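Local structure of lambda phage protein with carbohydrate-binding module (2A5Z) at residues Y53-H58 with A101-G106. The protein is of unknown function but binds magnesium and has a jelly-roll fold with a carbohydrate-binding module, so it may recognise carbohydrate. Numbering follows the deposited sequence.
Sequences YDFMMH and ASFLAG. With MG (magnesium ion), chain F.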
loop_
_atom_site.group_PDB
_atom_site.type_symbol
_atom_site.label_atom_id
_atom_site.label_comp_id
_atom_site.label_asym_id
_atom_site.label_seq_id
_atom_site.Cartn_x
_atom_site.Cartn_y
_atom_site.Cartn_z
ATOM N N TYR C 53 -4.015 -0.804 -10.498
ATOM C CA TYR C 53 -4.991 -0.882 -9.421
ATOM C C TYR C 53 -6.361 -1.282 -9.977
ATOM O O TYR C 53 -6.778 -0.790 -11.019
ATOM C CB TYR C 53 -5.040 0.419 -8.607
ATOM C CG TYR C 53 -6.022 0.335 -7.458
ATOM C CD1 TYR C 53 -5.912 -0.679 -6.497
ATOM C CD2 TYR C 53 -7.082 1.239 -7.353
ATOM C CE1 TYR C 53 -6.826 -0.783 -5.457
ATOM C CE2 TYR C 53 -7.997 1.145 -6.313
ATOM C CZ TYR C 53 -7.854 0.130 -5.373
ATOM O OH TYR C 53 -8.758 0.024 -4.358
ATOM N N ASP C 54 -7.035 -2.199 -9.279
ATOM C CA ASP C 54 -8.261 -2.830 -9.763
ATOM C C ASP C 54 -9.513 -2.390 -8.988
ATOM O O ASP C 54 -10.569 -2.992 -9.131
ATOM C CB ASP C 54 -8.119 -4.366 -9.707
ATOM C CG ASP C 54 -8.887 -5.085 -10.817
ATOM O OD1 ASP C 54 -9.658 -4.447 -11.555
ATOM O OD2 ASP C 54 -8.716 -6.317 -10.973
ATOM N N PHE C 55 -9.379 -1.372 -8.143
ATOM C CA PHE C 55 -10.529 -0.721 -7.490
ATOM C C PHE C 55 -11.452 -1.648 -6.697
ATOM O O PHE C 55 -12.668 -1.562 -6.811
ATOM C CB PHE C 55 -11.301 0.142 -8.509
ATOM C CG PHE C 55 -10.498 1.295 -9.021
ATOM C CD1 PHE C 55 -10.562 2.535 -8.391
ATOM C CD2 PHE C 55 -9.633 1.127 -10.104
ATOM C CE1 PHE C 55 -9.796 3.607 -8.850
ATOM C CE2 PHE C 55 -8.860 2.182 -10.570
ATOM C CZ PHE C 55 -8.937 3.429 -9.945
HETATM N N MSE C 56 -10.857 -2.512 -5.876
HETATM C CA MSE C 56 -11.620 -3.413 -5.008
HETATM C C MSE C 56 -11.627 -2.974 -3.542
HETATM O O MSE C 56 -12.439 -3.465 -2.761
HETATM C CB MSE C 56 -11.125 -4.870 -5.145
HETATM C CG MSE C 56 -9.890 -5.225 -4.295
HETATM SE SE MSE C 56 -8.314 -4.547 -4.866
HETATM C CE MSE C 56 -7.860 -5.758 -6.088
HETATM N N MSE C 57 -10.726 -2.057 -3.176
HETATM C CA MSE C 57 -10.579 -1.621 -1.782
HETATM C C MSE C 57 -11.688 -0.657 -1.352
HETATM O O MSE C 57 -12.224 0.107 -2.165
HETATM C CB MSE C 57 -9.212 -0.955 -1.529
HETATM C CG MSE C 57 -7.973 -1.770 -1.925
HETATM SE SE MSE C 57 -6.409 -0.873 -1.617
HETATM C CE MSE C 57 -6.585 -0.607 0.144
ATOM N N HIS C 58 -12.034 -0.726 -0.067
ATOM C CA HIS C 58 -12.872 0.269 0.607
ATOM C C HIS C 58 -12.216 1.633 0.349
ATOM O O HIS C 58 -11.014 1.794 0.586
ATOM C CB HIS C 58 -12.899 -0.085 2.100
ATOM C CG HIS C 58 -13.776 0.787 2.947
ATOM N ND1 HIS C 58 -15.117 0.982 2.689
ATOM C CD2 HIS C 58 -13.513 1.461 4.094
ATOM C CE1 HIS C 58 -15.635 1.759 3.626
ATOM N NE2 HIS C 58 -14.683 2.059 4.492
ATOM N N ALA C 101 -15.550 19.402 -9.077
ATOM C CA ALA C 101 -15.257 18.205 -8.278
ATOM C C ALA C 101 -14.799 17.093 -9.217
ATOM O O ALA C 101 -15.346 16.933 -10.320
ATOM C CB ALA C 101 -16.478 17.769 -7.498
ATOM N N SER C 102 -13.790 16.340 -8.793
ATOM C CA SER C 102 -13.199 15.329 -9.662
ATOM C C SER C 102 -12.616 14.148 -8.893
ATOM O O SER C 102 -12.322 14.251 -7.699
ATOM C CB SER C 102 -12.107 15.951 -10.539
ATOM O OG SER C 102 -11.017 16.425 -9.759
ATOM N N PHE C 103 -12.469 13.029 -9.593
ATOM C CA PHE C 103 -11.657 11.929 -9.101
ATOM C C PHE C 103 -10.551 11.649 -10.102
ATOM O O PHE C 103 -10.786 11.591 -11.313
ATOM C CB PHE C 103 -12.485 10.671 -8.830
ATOM C CG PHE C 103 -11.652 9.488 -8.411
ATOM C CD1 PHE C 103 -11.166 9.390 -7.111
ATOM C CD2 PHE C 103 -11.331 8.485 -9.327
ATOM C CE1 PHE C 103 -10.378 8.294 -6.723
ATOM C CE2 PHE C 103 -10.548 7.389 -8.951
ATOM C CZ PHE C 103 -10.074 7.293 -7.653
ATOM N N LEU C 104 -9.343 11.481 -9.587
ATOM C CA LEU C 104 -8.176 11.276 -10.432
ATOM C C LEU C 104 -7.406 10.047 -9.967
ATOM O O LEU C 104 -7.006 9.969 -8.807
ATOM C CB LEU C 104 -7.280 12.529 -10.403
ATOM C CG LEU C 104 -6.176 12.691 -11.459
ATOM C CD1 LEU C 104 -5.755 14.163 -11.624
ATOM C CD2 LEU C 104 -4.982 11.828 -11.117
ATOM N N ALA C 105 -7.211 9.086 -10.869
ATOM C CA ALA C 105 -6.294 7.981 -10.629
ATOM C C ALA C 105 -5.089 8.168 -11.538
ATOM O O ALA C 105 -5.183 8.015 -12.759
ATOM C CB ALA C 105 -6.986 6.616 -10.876
ATOM N N GLY C 106 -3.956 8.538 -10.951
ATOM C CA GLY C 106 -2.803 8.893 -11.759
ATOM C C GLY C 106 -1.464 8.869 -11.062
ATOM O O GLY C 106 -1.364 8.520 -9.877
HETATM MG MG MG F . -11.495 -3.431 -11.036
#
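Phe-55 meets Phe-103 and Ala-105 with the far end of its ring. Its CE1 lies 3.9 Å from CE2 of Phe-103, and its CZ lies 3.9 Å from CB of Ala-105. Both partners stand on the same side of strand 102-107, two residues apart, so the Phe-55 ring reaches them together. The methyl of Ala-105 sits at the edge of that ring, near its plane. CE1 of Phe-55 in turn comes to the edge of the Phe-103 ring. The two rings are therefore not stacked face to face. Phe-103 has CG anti to its backbone N (chi1 176°), which sends its ring out from the strand to meet Phe-55. Tyr-53 CD2 lies over the centre of one face of the Phe-55 ring, 3.6 Å from its plane. The backbone N of Phe-55 sits over the Tyr-53 ring.

The contact bridges the two sheets of the jelly roll. Tyr-53 ends strand 48-53 of one sheet, and the loop that follows carries Phe-55. Strand 102-107 belongs to the other sheet. Phe-55 also packs on Ile-246 and Ile-249 of strand 245-254, while Phe-103 and Ala-105 touch Leu-70. The three touching residues are buried and close-packed.

On the other side, Asp-54, the selenomethionines Met-56 and Met-57, and His-58 make no contact with 101-106 and pack on a second subunit. Tyr-53 OH accepts a hydrogen bond from N of Met-57, 3.1 Å long and bent to 145°, which holds the backbone of Met-57 against the tyrosine hydroxyl. Asp-54 binds the magnesium ion through both O and OD1. Phe-88, Gly-89 and Asp-247 complete the protein ligands. OD2 of Asp-54 forms a salt bridge with Arg-259 of the second subunit. His-58, partly exposed, stands edge-to-face with His-227 of that subunit.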